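PDB 1GQC: 3-deoxy-manno-octulosonate cytidylyltransferase from Escherichia coli, which catalyses the transfer of a CMP group from CTP to the sugar acid KDO, giving CMP-KDO and diphosphate, probably for lipopolysaccharide synthesis. Local coordinates for residues Q184-L189 with Q202-N207; I5-R10 with I93-D98. All coordinates share one frame; numbering follows the deposited sequence.

Contact 1: Q184-L189 with Q202-N207; sequences QNYSQL and QLRLMN. With CMK (cytidine 5'-monophosphate 3-deoxy-beta-D-gulo-oct-2-ulo-pyranosonic acid), chain D.
The guanidinium of Arg204 lies flat on one face of the Tyr186 ring. The two centres are 4.2 Å apart and the planes differ by 21°, a cation-pi stack. The overlap is displaced toward the ring's rim, where Arg204 NH1 comes nearest at Tyr186 CE2, 3.3 Å away. At the ring's edge sits Leu205, its CD2 3.7 Å from Tyr186 CD1. The guanidinium has its own edge partner, the carbonyl oxygen of Tyr186. Arg204 NH1 donates to Tyr186 O at 3.1 Å. The oxygen is near the guanidinium plane, but the donor stands 42° above the carbonyl plane. Tyr186 thus holds the arginine twice, by its ring and by its backbone. The bend at chi3 of Arg204 (-57°) turns the guanidinium over the face of the Tyr186 ring. Leu189 packs alongside the stem of the same side chain, its CB 3.8 Å from Arg204 CD.

Tyr186 to Leu189 form a type I turn, and Arg204 joins this turn to helix 203-207. Its NE forms a salt bridge with Glu195 and its NH1 with Asp78, which probably offsets the arginine's charge. Asp78 also accepts from Ser187 OG. An alanine in place of Arg204 would probably leave one face of Tyr186 without its cover and Asp78 and Glu195 without this positive partner. Gln202, in the same segment, donates from NE2 to O7 of the bound CMK at 2.6 Å. The chemistry implies a cationic cross-link between turn and helix, close to a residue that binds a sugar hydroxyl of the ligand.

Contact 2: I5-R10 with I93-D98; sequences IVIPAR and INLQGD. With MG (magnesium ion), chain C; CMK (cytidine 5'-monophosphate 3-deoxy-beta-D-gulo-oct-2-ulo-pyranosonic acid), chain D.
This contact is a parallel strand pair in the central sheet of the Rossmann-like GT-A fold, and both chains run on into the nucleotide site. Ile5 pairs with Ile93 and Val6 with Asn94. Val6 N donates to Ile93 O at 2.9 Å, nearly straight at 174°. Leu95 N returns a bond to Val6 O at 3.2 Å. Val6 therefore uses both its backbone N-H and its carbonyl toward the same neighbouring strand.

Ile5 and Ile93 face one side of the sheet, toward helices 29-38 and 104-116. Ile5 divides its branches between two partners. CG1 rests on Ile93 CB. CG2, anti to the backbone N, reaches Leu95 CD1 at 3.6 Å. Further along, Ile7 CG1 lies against Leu95 CB, and Ile7 CG2 meets Gly97 CA. Val6 and Asn94 face the other side, where Leu80 of helix 76-84 packs on both. Asn94 OD1 meets Pro8 CD, while its ND2 donates to Tyr178 OH.

Beyond the paired residues the chains hold CMK, a CMP-sugar acid corresponding to the product. The ribose O3' donates weakly to Pro8 O at 3.1 Å and accepts a weak bond from Gly97 N, so one hydroxyl touches both segments. Arg10 CD lies beside the cytosine, and its guanidinium has a salt bridge to Asp51. Gln96 and Asp98 reach the metal. Gln96 NE2 donates to Gly174 O, which would fix the amide's rotation. The magnesium ion also binds two waters and the CMK phosphate oxygen O1A, at distances long for this metal. Asp98 OD1 also lies 2.6 Å from the ion. Gln96 OE1 binds the magnesium ion at 2.6 Å.

How the contacts relate
Contact 2 is buried near the centre of the chain, and contact 1 is partly buried nearer its outside. Their centres are about 18 Å apart, and their nearest atoms about 8 Å apart without touching. Contact 2 joins neighbouring strands by backbone bonds and aliphatic packing. Contact 1 joins a turn to a short helix, mainly through one arginine and its charged partners. Helix 76-84 borders both: Asp78 serves contact 1, while Leu80 packs in contact 2. The bound CMK also spans them. Contact 2 meets its nucleotide half and the magnesium ion, and contact 1 reaches the sugar-acid half through Gln202.

Contact 1: Q184-L189 with Q202-N207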
ATOM      1  N   GLN A 184      18.766  -2.729 -14.394  1.00 23.21           N
ATOM      2  CA  GLN A 184      20.101  -3.263 -14.153  1.00 24.54           C
ATOM      3  C   GLN A 184      20.169  -4.071 -12.874  1.00 24.48           C
ATOM      4  O   GLN A 184      21.034  -4.927 -12.727  1.00 23.99           O
ATOM      5  CB  GLN A 184      21.151  -2.145 -14.122  1.00 23.82           C
ATOM      6  CG  GLN A 184      21.492  -1.609 -15.490  1.00 23.75           C
ATOM      7  CD  GLN A 184      22.576  -0.543 -15.447  1.00 25.46           C
ATOM      8  OE1 GLN A 184      22.512   0.391 -14.654  1.00 24.82           O
ATOM      9  NE2 GLN A 184      23.573  -0.676 -16.315  1.00 25.53           N
ATOM     10  N   ASN A 185      19.271  -3.804 -11.940  1.00 24.79           N
ATOM     11  CA  ASN A 185      19.288  -4.595 -10.723  1.00 27.29           C
ATOM     12  C   ASN A 185      17.910  -5.011 -10.258  1.00 26.77           C
ATOM     13  O   ASN A 185      17.651  -5.113  -9.065  1.00 29.18           O
ATOM     14  CB  ASN A 185      20.055  -3.871  -9.612  1.00 31.02           C
ATOM     15  CG  ASN A 185      19.648  -2.439  -9.465  1.00 33.60           C
ATOM     16  OD1 ASN A 185      20.437  -1.610  -9.017  1.00 33.86           O
ATOM     17  ND2 ASN A 185      18.407  -2.132  -9.836  1.00 36.00           N
ATOM     18  N   TYR A 186      17.029  -5.280 -11.213  1.00 24.84           N
ATOM     19  CA  TYR A 186      15.686  -5.694 -10.880  1.00 23.30           C
ATOM     20  C   TYR A 186      15.682  -7.168 -10.532  1.00 24.14           C
ATOM     21  O   TYR A 186      14.910  -7.629  -9.683  1.00 22.45           O
ATOM     22  CB  TYR A 186      14.752  -5.462 -12.055  1.00 20.51           C
ATOM     23  CG  TYR A 186      13.375  -6.006 -11.808  1.00 17.11           C
ATOM     24  CD1 TYR A 186      12.479  -5.330 -10.989  1.00 17.77           C
ATOM     25  CD2 TYR A 186      12.956  -7.190 -12.410  1.00 17.19           C
ATOM     26  CE1 TYR A 186      11.191  -5.816 -10.784  1.00 17.67           C
ATOM     27  CE2 TYR A 186      11.680  -7.684 -12.209  1.00 17.15           C
ATOM     28  CZ  TYR A 186      10.795  -6.988 -11.397  1.00 17.43           C
ATOM     29  OH  TYR A 186       9.504  -7.443 -11.225  1.00 17.63           O
ATOM     30  N   SER A 187      16.537  -7.917 -11.216  1.00 25.54           N
ATOM     31  CA  SER A 187      16.631  -9.340 -10.966  1.00 26.41           C
ATOM     32  C   SER A 187      17.518  -9.649  -9.758  1.00 26.52           C
ATOM     33  O   SER A 187      17.682 -10.816  -9.401  1.00 27.78           O
ATOM     34  CB  SER A 187      17.120 -10.074 -12.216  1.00 27.02           C
ATOM     35  OG  SER A 187      16.139  -9.999 -13.244  1.00 28.17           O
ATOM     36  N   GLN A 188      18.073  -8.610  -9.124  1.00 25.60           N
ATOM     37  CA  GLN A 188      18.890  -8.805  -7.913  1.00 25.81           C
ATOM     38  C   GLN A 188      18.170  -8.193  -6.706  1.00 25.09           C
ATOM     39  O   GLN A 188      18.779  -7.929  -5.665  1.00 26.16           O
ATOM     40  CB  GLN A 188      20.295  -8.168  -8.035  1.00 23.26           C
ATOM     41  CG  GLN A 188      21.200  -8.810  -9.076  1.00 23.86           C
ATOM     42  CD  GLN A 188      20.713  -8.569 -10.520  1.00 26.62           C
ATOM     43  OE1 GLN A 188      20.660  -7.432 -10.983  1.00 25.46           O
ATOM     44  NE2 GLN A 188      20.358  -9.644 -11.224  1.00 25.89           N
ATOM     45  N   LEU A 189      16.879  -7.938  -6.845  1.00 23.87           N
ATOM     46  CA  LEU A 189      16.138  -7.374  -5.726  1.00 23.85           C
ATOM     47  C   LEU A 189      15.646  -8.514  -4.849  1.00 24.33           C
ATOM     48  O   LEU A 189      15.258  -9.574  -5.357  1.00 24.28           O
ATOM     49  CB  LEU A 189      14.935  -6.559  -6.210  1.00 21.75           C
ATOM     50  CG  LEU A 189      15.177  -5.263  -6.980  1.00 20.24           C
ATOM     51  CD1 LEU A 189      13.815  -4.590  -7.236  1.00 20.68           C
ATOM     52  CD2 LEU A 189      16.095  -4.342  -6.187  1.00 18.49           C
ATOM     53  N   GLN A 202       5.518  -5.873 -10.335  1.00 12.34           N
ATOM     54  CA  GLN A 202       5.808  -4.515  -9.845  1.00 12.61           C
ATOM     55  C   GLN A 202       5.955  -4.435  -8.304  1.00 14.66           C
ATOM     56  O   GLN A 202       6.516  -3.464  -7.767  1.00 15.27           O
ATOM     57  CB  GLN A 202       4.712  -3.522 -10.290  1.00 11.84           C
ATOM     58  CG  GLN A 202       3.321  -3.766  -9.671  1.00  8.74           C
ATOM     59  CD  GLN A 202       2.500  -4.791 -10.440  1.00 10.31           C
ATOM     60  OE1 GLN A 202       2.990  -5.879 -10.756  1.00  7.76           O
ATOM     61  NE2 GLN A 202       1.236  -4.450 -10.741  1.00  8.35           N
ATOM     62  N   LEU A 203       5.458  -5.447  -7.595  1.00 14.24           N
ATOM     63  CA  LEU A 203       5.556  -5.426  -6.148  1.00 13.99           C
ATOM     64  C   LEU A 203       7.008  -5.680  -5.692  1.00 14.51           C
ATOM     65  O   LEU A 203       7.358  -5.423  -4.531  1.00 15.87           O
ATOM     66  CB  LEU A 203       4.544  -6.414  -5.519  1.00 10.33           C
ATOM     67  CG  LEU A 203       3.038  -6.060  -5.681  1.00 12.22           C
ATOM     68  CD1 LEU A 203       2.165  -7.150  -5.038  1.00  9.36           C
ATOM     69  CD2 LEU A 203       2.703  -4.694  -5.044  1.00  8.01           C
ATOM     70  N   ARG A 204       7.865  -6.149  -6.600  1.00 12.66           N
ATOM     71  CA  ARG A 204       9.250  -6.361  -6.217  1.00 13.40           C
ATOM     72  C   ARG A 204       9.901  -4.986  -6.082  1.00 14.23           C
ATOM     73  O   ARG A 204      10.821  -4.805  -5.286  1.00 16.05           O
ATOM     74  CB  ARG A 204      10.019  -7.192  -7.246  1.00 11.35           C
ATOM     75  CG  ARG A 204      11.276  -7.849  -6.661  1.00 13.10           C
ATOM     76  CD  ARG A 204      12.119  -8.583  -7.691  1.00 11.84           C
ATOM     77  NE  ARG A 204      11.340  -9.596  -8.391  1.00 11.90           N
ATOM     78  CZ  ARG A 204      11.710 -10.187  -9.518  1.00 12.13           C
ATOM     79  NH1 ARG A 204      12.863  -9.887 -10.102  1.00 12.36           N
ATOM     80  NH2 ARG A 204      10.901 -11.061 -10.083  1.00 15.46           N
ATOM     81  N   LEU A 205       9.408  -4.011  -6.841  1.00 13.74           N
ATOM     82  CA  LEU A 205       9.947  -2.646  -6.780  1.00 13.30           C
ATOM     83  C   LEU A 205       9.540  -1.919  -5.498  1.00 12.26           C
ATOM     84  O   LEU A 205      10.335  -1.210  -4.874  1.00 11.33           O
ATOM     85  CB  LEU A 205       9.462  -1.817  -7.982  1.00 12.94           C
ATOM     86  CG  LEU A 205       9.843  -2.223  -9.406  1.00 11.17           C
ATOM     87  CD1 LEU A 205       9.121  -1.305 -10.380  1.00 12.94           C
ATOM     88  CD2 LEU A 205      11.347  -2.130  -9.616  1.00 11.73           C
ATOM     89  N   MET A 206       8.282  -2.070  -5.125  1.00 14.64           N
ATOM     90  CA  MET A 206       7.777  -1.422  -3.926  1.00 15.07           C
ATOM     91  C   MET A 206       8.484  -1.990  -2.710  1.00 14.95           C
ATOM     92  O   MET A 206       8.897  -1.252  -1.813  1.00 15.63           O
ATOM     93  CB  MET A 206       6.269  -1.630  -3.806  1.00 14.99           C
ATOM     94  CG  MET A 206       5.497  -1.109  -4.994  1.00 16.31           C
ATOM     95  SD  MET A 206       3.799  -0.735  -4.565  1.00 19.71           S
ATOM     96  CE  MET A 206       3.892   1.007  -4.220  1.00 20.32           C
ATOM     97  N   ASN A 207       8.629  -3.307  -2.692  1.00 15.29           N
ATOM     98  CA  ASN A 207       9.307  -3.968  -1.586  1.00 16.54           C
ATOM     99  C   ASN A 207      10.720  -3.374  -1.420  1.00 16.30           C
ATOM    100  O   ASN A 207      11.264  -3.361  -0.319  1.00 18.95           O
ATOM    101  CB  ASN A 207       9.382  -5.479  -1.852  1.00 16.13           C
ATOM    102  CG  ASN A 207       9.832  -6.272  -0.638  1.00 14.03           C
ATOM    103  OD1 ASN A 207       9.075  -6.437   0.313  1.00 12.54           O
ATOM    104  ND2 ASN A 207      11.071  -6.772  -0.669  1.00 11.39           N
TER
HETATM  105  N1C CMK D1244       5.461 -12.637 -19.429  1.00 30.59           N
HETATM  106  C2C CMK D1244       6.741 -13.015 -19.717  1.00 30.49           C
HETATM  107  N3C CMK D1244       7.378 -14.063 -18.927  1.00 31.01           N
HETATM  108  C4C CMK D1244       6.774 -14.664 -17.946  1.00 31.34           C
HETATM  109  C5C CMK D1244       5.378 -14.236 -17.651  1.00 30.22           C
HETATM  110  C6C CMK D1244       4.795 -13.263 -18.386  1.00 30.60           C
HETATM  111  O2C CMK D1244       7.400 -12.519 -20.613  1.00 29.05           O
HETATM  112  N4C CMK D1244       7.346 -15.603 -17.234  1.00 32.81           N
HETATM  113  C1' CMK D1244       4.812 -11.569 -20.215  1.00 30.41           C
HETATM  114  C2' CMK D1244       3.410 -11.920 -20.766  1.00 30.16           C
HETATM  115  O2' CMK D1244       3.535 -12.727 -21.952  1.00 32.32           O
HETATM  116  C3' CMK D1244       2.769 -10.545 -20.997  1.00 30.21           C
HETATM  117  C4' CMK D1244       3.500  -9.648 -19.970  1.00 29.36           C
HETATM  118  O4' CMK D1244       4.583 -10.401 -19.442  1.00 29.94           O
HETATM  119  O3' CMK D1244       3.047 -10.035 -22.326  1.00 30.89           O
HETATM  120  C5' CMK D1244       2.643  -9.176 -18.779  1.00 26.83           C
HETATM  121  O5' CMK D1244       1.931 -10.235 -18.157  1.00 23.62           O
HETATM  122  PA  CMK D1244       0.414 -10.408 -17.708  1.00 21.99           P
HETATM  123  O1A CMK D1244      -0.541 -10.477 -18.863  1.00 23.89           O
HETATM  124  O2A CMK D1244       0.291 -11.670 -16.914  1.00 22.20           O
HETATM  125  O6  CMK D1244      -0.087  -7.432 -15.227  1.00 16.04           O
HETATM  126  C2  CMK D1244       0.138  -8.860 -15.409  1.00 17.58           C
HETATM  127  O2  CMK D1244      -0.009  -9.180 -16.790  1.00 20.02           O
HETATM  128  C3  CMK D1244       1.559  -9.261 -14.879  1.00 16.19           C
HETATM  129  C4  CMK D1244       1.701  -8.821 -13.395  1.00 16.65           C
HETATM  130  O4  CMK D1244       2.997  -9.205 -12.924  1.00 19.79           O
HETATM  131  C5  CMK D1244       1.485  -7.260 -13.309  1.00 16.47           C
HETATM  132  C6  CMK D1244       0.040  -6.945 -13.849  1.00 16.14           C
HETATM  133  C7  CMK D1244      -0.263  -5.426 -13.810  1.00 16.58           C
HETATM  134  C1  CMK D1244      -1.028  -9.676 -14.784  1.00 17.15           C
HETATM  135  O1X CMK D1244      -2.233  -9.422 -15.266  1.00 14.82           O
HETATM  136  O1Y CMK D1244      -0.883 -10.518 -13.918  1.00 18.47           O
HETATM  137  O5  CMK D1244       2.460  -6.557 -14.117  1.00 16.91           O
HETATM  138  C8  CMK D1244      -1.421  -5.035 -14.790  1.00 16.34           C
HETATM  139  O8  CMK D1244      -2.522  -5.930 -14.595  1.00 18.35           O
HETATM  140  O7  CMK D1244      -0.635  -5.079 -12.467  1.00 16.65           O

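Contact 2: I5-R10 with I93-D98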
ATOM      1  N   ILE A   5      11.088   0.748 -26.766  1.00 19.66           N
ATOM      2  CA  ILE A   5       9.963  -0.060 -26.321  1.00 17.30           C
ATOM      3  C   ILE A   5      10.285  -1.523 -26.546  1.00 16.95           C
ATOM      4  O   ILE A   5      10.775  -1.922 -27.594  1.00 12.60           O
ATOM      5  CB  ILE A   5       8.649   0.264 -27.095  1.00 17.76           C
ATOM      6  CG1 ILE A   5       8.091   1.612 -26.660  1.00 16.46           C
ATOM      7  CG2 ILE A   5       7.608  -0.820 -26.848  1.00 15.39           C
ATOM      8  CD1 ILE A   5       6.996   2.113 -27.575  1.00 17.22           C
ATOM      9  N   VAL A   6       9.995  -2.324 -25.538  1.00 18.77           N
ATOM     10  CA  VAL A   6      10.224  -3.746 -25.626  1.00 18.16           C
ATOM     11  C   VAL A   6       8.901  -4.393 -25.304  1.00 19.17           C
ATOM     12  O   VAL A   6       8.271  -4.084 -24.291  1.00 20.75           O
ATOM     13  CB  VAL A   6      11.291  -4.212 -24.618  1.00 17.80           C
ATOM     14  CG1 VAL A   6      11.533  -5.712 -24.756  1.00 18.45           C
ATOM     15  CG2 VAL A   6      12.569  -3.482 -24.874  1.00 14.51           C
ATOM     16  N   ILE A   7       8.467  -5.278 -26.184  1.00 19.60           N
ATOM     17  CA  ILE A   7       7.209  -5.986 -25.985  1.00 18.77           C
ATOM     18  C   ILE A   7       7.399  -7.484 -25.696  1.00 20.93           C
ATOM     19  O   ILE A   7       7.647  -8.285 -26.606  1.00 18.40           O
ATOM     20  CB  ILE A   7       6.320  -5.858 -27.222  1.00 19.43           C
ATOM     21  CG1 ILE A   7       6.191  -4.370 -27.606  1.00 17.77           C
ATOM     22  CG2 ILE A   7       4.988  -6.581 -26.972  1.00 15.14           C
ATOM     23  CD1 ILE A   7       5.695  -4.131 -29.014  1.00 12.78           C
ATOM     24  N   PRO A   8       7.282  -7.878 -24.419  1.00 24.13           N
ATOM     25  CA  PRO A   8       7.429  -9.279 -24.004  1.00 27.83           C
ATOM     26  C   PRO A   8       6.350 -10.141 -24.660  1.00 32.45           C
ATOM     27  O   PRO A   8       5.175  -9.802 -24.618  1.00 35.38           O
ATOM     28  CB  PRO A   8       7.213  -9.223 -22.490  1.00 26.15           C
ATOM     29  CG  PRO A   8       7.618  -7.847 -22.107  1.00 24.35           C
ATOM     30  CD  PRO A   8       7.069  -7.004 -23.253  1.00 24.50           C
ATOM     31  N   ALA A   9       6.718 -11.270 -25.237  1.00 36.14           N
ATOM     32  CA  ALA A   9       5.703 -12.093 -25.866  1.00 39.73           C
ATOM     33  C   ALA A   9       5.935 -13.578 -25.659  1.00 42.47           C
ATOM     34  O   ALA A   9       6.385 -14.280 -26.575  1.00 42.39           O
ATOM     35  CB  ALA A   9       5.629 -11.774 -27.348  1.00 42.06           C
ATOM     36  N   ARG A  10       5.639 -14.048 -24.447  1.00 44.42           N
ATOM     37  CA  ARG A  10       5.768 -15.470 -24.118  1.00 48.10           C
ATOM     38  C   ARG A  10       4.712 -16.168 -24.991  1.00 49.95           C
ATOM     39  O   ARG A  10       3.655 -15.596 -25.242  1.00 49.89           O
ATOM     40  CB  ARG A  10       5.444 -15.687 -22.640  1.00 48.66           C
ATOM     41  CG  ARG A  10       6.150 -16.843 -21.970  1.00 50.92           C
ATOM     42  CD  ARG A  10       5.450 -17.183 -20.657  1.00 54.29           C
ATOM     43  NE  ARG A  10       6.312 -17.857 -19.689  1.00 57.83           N
ATOM     44  CZ  ARG A  10       7.052 -18.937 -19.943  1.00 60.61           C
ATOM     45  NH1 ARG A  10       7.053 -19.493 -21.149  1.00 61.24           N
ATOM     46  NH2 ARG A  10       7.806 -19.461 -18.981  1.00 62.03           N
ATOM     47  N   ILE A  93      10.435   1.010 -22.010  1.00 14.95           N
ATOM     48  CA  ILE A  93       8.992   0.918 -21.881  1.00 14.51           C
ATOM     49  C   ILE A  93       8.565  -0.507 -22.160  1.00 15.82           C
ATOM     50  O   ILE A  93       8.847  -1.066 -23.225  1.00 14.89           O
ATOM     51  CB  ILE A  93       8.301   1.828 -22.869  1.00 15.40           C
ATOM     52  CG1 ILE A  93       8.597   3.280 -22.495  1.00 17.26           C
ATOM     53  CG2 ILE A  93       6.812   1.543 -22.890  1.00 12.64           C
ATOM     54  CD1 ILE A  93       8.076   4.305 -23.509  1.00 19.04           C
ATOM     55  N   ASN A  94       7.892  -1.091 -21.178  1.00 16.65           N
ATOM     56  CA  ASN A  94       7.405  -2.457 -21.267  1.00 18.09           C
ATOM     57  C   ASN A  94       5.939  -2.368 -21.706  1.00 17.75           C
ATOM     58  O   ASN A  94       5.106  -1.862 -20.971  1.00 17.15           O
ATOM     59  CB  ASN A  94       7.552  -3.126 -19.876  1.00 17.39           C
ATOM     60  CG  ASN A  94       7.006  -4.548 -19.817  1.00 17.00           C
ATOM     61  OD1 ASN A  94       6.302  -5.000 -20.715  1.00 13.73           O
ATOM     62  ND2 ASN A  94       7.322  -5.254 -18.730  1.00 15.21           N
ATOM     63  N   LEU A  95       5.648  -2.816 -22.921  1.00 19.31           N
ATOM     64  CA  LEU A  95       4.278  -2.818 -23.447  1.00 24.07           C
ATOM     65  C   LEU A  95       3.797  -4.248 -23.527  1.00 26.68           C
ATOM     66  O   LEU A  95       4.442  -5.060 -24.177  1.00 29.65           O
ATOM     67  CB  LEU A  95       4.218  -2.260 -24.870  1.00 23.03           C
ATOM     68  CG  LEU A  95       4.109  -0.778 -25.148  1.00 23.23           C
ATOM     69  CD1 LEU A  95       4.008  -0.566 -26.655  1.00 23.75           C
ATOM     70  CD2 LEU A  95       2.873  -0.232 -24.468  1.00 25.90           C
ATOM     71  N   GLN A  96       2.660  -4.558 -22.917  1.00 30.76           N
ATOM     72  CA  GLN A  96       2.139  -5.923 -22.955  1.00 34.04           C
ATOM     73  C   GLN A  96       1.792  -6.386 -24.356  1.00 33.88           C
ATOM     74  O   GLN A  96       1.202  -5.636 -25.125  1.00 35.14           O
ATOM     75  CB  GLN A  96       0.935  -6.031 -22.041  1.00 38.40           C
ATOM     76  CG  GLN A  96       1.344  -5.867 -20.607  1.00 46.28           C
ATOM     77  CD  GLN A  96       0.275  -6.293 -19.634  1.00 50.97           C
ATOM     78  OE1 GLN A  96      -0.432  -7.277 -19.852  1.00 52.95           O
ATOM     79  NE2 GLN A  96       0.165  -5.567 -18.534  1.00 52.38           N
ATOM     80  N   GLY A  97       2.170  -7.619 -24.687  1.00 34.99           N
ATOM     81  CA  GLY A  97       1.904  -8.149 -26.016  1.00 37.23           C
ATOM     82  C   GLY A  97       0.480  -8.642 -26.224  1.00 39.88           C
ATOM     83  O   GLY A  97       0.133  -9.076 -27.331  1.00 39.92           O
ATOM     84  N   ASP A  98      -0.342  -8.576 -25.168  1.00 41.31           N
ATOM     85  CA  ASP A  98      -1.735  -9.024 -25.238  1.00 43.93           C
ATOM     86  C   ASP A  98      -2.818  -7.937 -25.080  1.00 44.81           C
ATOM     87  O   ASP A  98      -3.983  -8.255 -24.840  1.00 43.41           O
ATOM     88  CB  ASP A  98      -2.003 -10.156 -24.226  1.00 45.73           C
ATOM     89  CG  ASP A  98      -1.795  -9.731 -22.771  1.00 48.12           C
ATOM     90  OD1 ASP A  98      -2.152  -8.595 -22.403  1.00 48.70           O
ATOM     91  OD2 ASP A  98      -1.291 -10.556 -21.977  1.00 50.95           O
TER
HETATM   92 MG    MG C1243      -2.321  -9.036 -19.809  1.00 26.26          MG
HETATM   93  N1C CMK D1244       5.461 -12.637 -19.429  1.00 30.59           N
HETATM   94  C2C CMK D1244       6.741 -13.015 -19.717  1.00 30.49           C
HETATM   95  N3C CMK D1244       7.378 -14.063 -18.927  1.00 31.01           N
HETATM   96  C4C CMK D1244       6.774 -14.664 -17.946  1.00 31.34           C
HETATM   97  C5C CMK D1244       5.378 -14.236 -17.651  1.00 30.22           C
HETATM   98  C6C CMK D1244       4.795 -13.263 -18.386  1.00 30.60           C
HETATM   99  O2C CMK D1244       7.400 -12.519 -20.613  1.00 29.05           O
HETATM  100  N4C CMK D1244       7.346 -15.603 -17.234  1.00 32.81           N
HETATM  101  C1' CMK D1244       4.812 -11.569 -20.215  1.00 30.41           C
HETATM  102  C2' CMK D1244       3.410 -11.920 -20.766  1.00 30.16           C
HETATM  103  O2' CMK D1244       3.535 -12.727 -21.952  1.00 32.32           O
HETATM  104  C3' CMK D1244       2.769 -10.545 -20.997  1.00 30.21           C
HETATM  105  C4' CMK D1244       3.500  -9.648 -19.970  1.00 29.36           C
HETATM  106  O4' CMK D1244       4.583 -10.401 -19.442  1.00 29.94           O
HETATM  107  O3' CMK D1244       3.047 -10.035 -22.326  1.00 30.89           O
HETATM  108  C5' CMK D1244       2.643  -9.176 -18.779  1.00 26.83           C
HETATM  109  O5' CMK D1244       1.931 -10.235 -18.157  1.00 23.62           O
HETATM  110  PA  CMK D1244       0.414 -10.408 -17.708  1.00 21.99           P
HETATM  111  O1A CMK D1244      -0.541 -10.477 -18.863  1.00 23.89           O
HETATM  112  O2A CMK D1244       0.291 -11.670 -16.914  1.00 22.20           O
HETATM  113  O6  CMK D1244      -0.087  -7.432 -15.227  1.00 16.04           O
HETATM  114  C2  CMK D1244       0.138  -8.860 -15.409  1.00 17.58           C
HETATM  115  O2  CMK D1244      -0.009  -9.180 -16.790  1.00 20.02           O
HETATM  116  C3  CMK D1244       1.559  -9.261 -14.879  1.00 16.19           C
HETATM  117  C4  CMK D1244       1.701  -8.821 -13.395  1.00 16.65           C
HETATM  118  O4  CMK D1244       2.997  -9.205 -12.924  1.00 19.79           O
HETATM  119  C5  CMK D1244       1.485  -7.260 -13.309  1.00 16.47           C
HETATM  120  C6  CMK D1244       0.040  -6.945 -13.849  1.00 16.14           C
HETATM  121  C7  CMK D1244      -0.263  -5.426 -13.810  1.00 16.58           C
HETATM  122  C1  CMK D1244      -1.028  -9.676 -14.784  1.00 17.15           C
HETATM  123  O1X CMK D1244      -2.233  -9.422 -15.266  1.00 14.82           O
HETATM  124  O1Y CMK D1244      -0.883 -10.518 -13.918  1.00 18.47           O
HETATM  125  O5  CMK D1244       2.460  -6.557 -14.117  1.00 16.91           O
HETATM  126  C8  CMK D1244      -1.421  -5.035 -14.790  1.00 16.34           C
HETATM  127  O8  CMK D1244      -2.522  -5.930 -14.595  1.00 18.35           O
HETATM  128  O7  CMK D1244      -0.635  -5.079 -12.467  1.00 16.65           O
HETATM  129  O   HOH W   1      -3.813 -10.277 -18.582  1.00 31.42           O
HETATM  130  O   HOH W   2      -3.153  -7.579 -17.876  1.00 28.82           O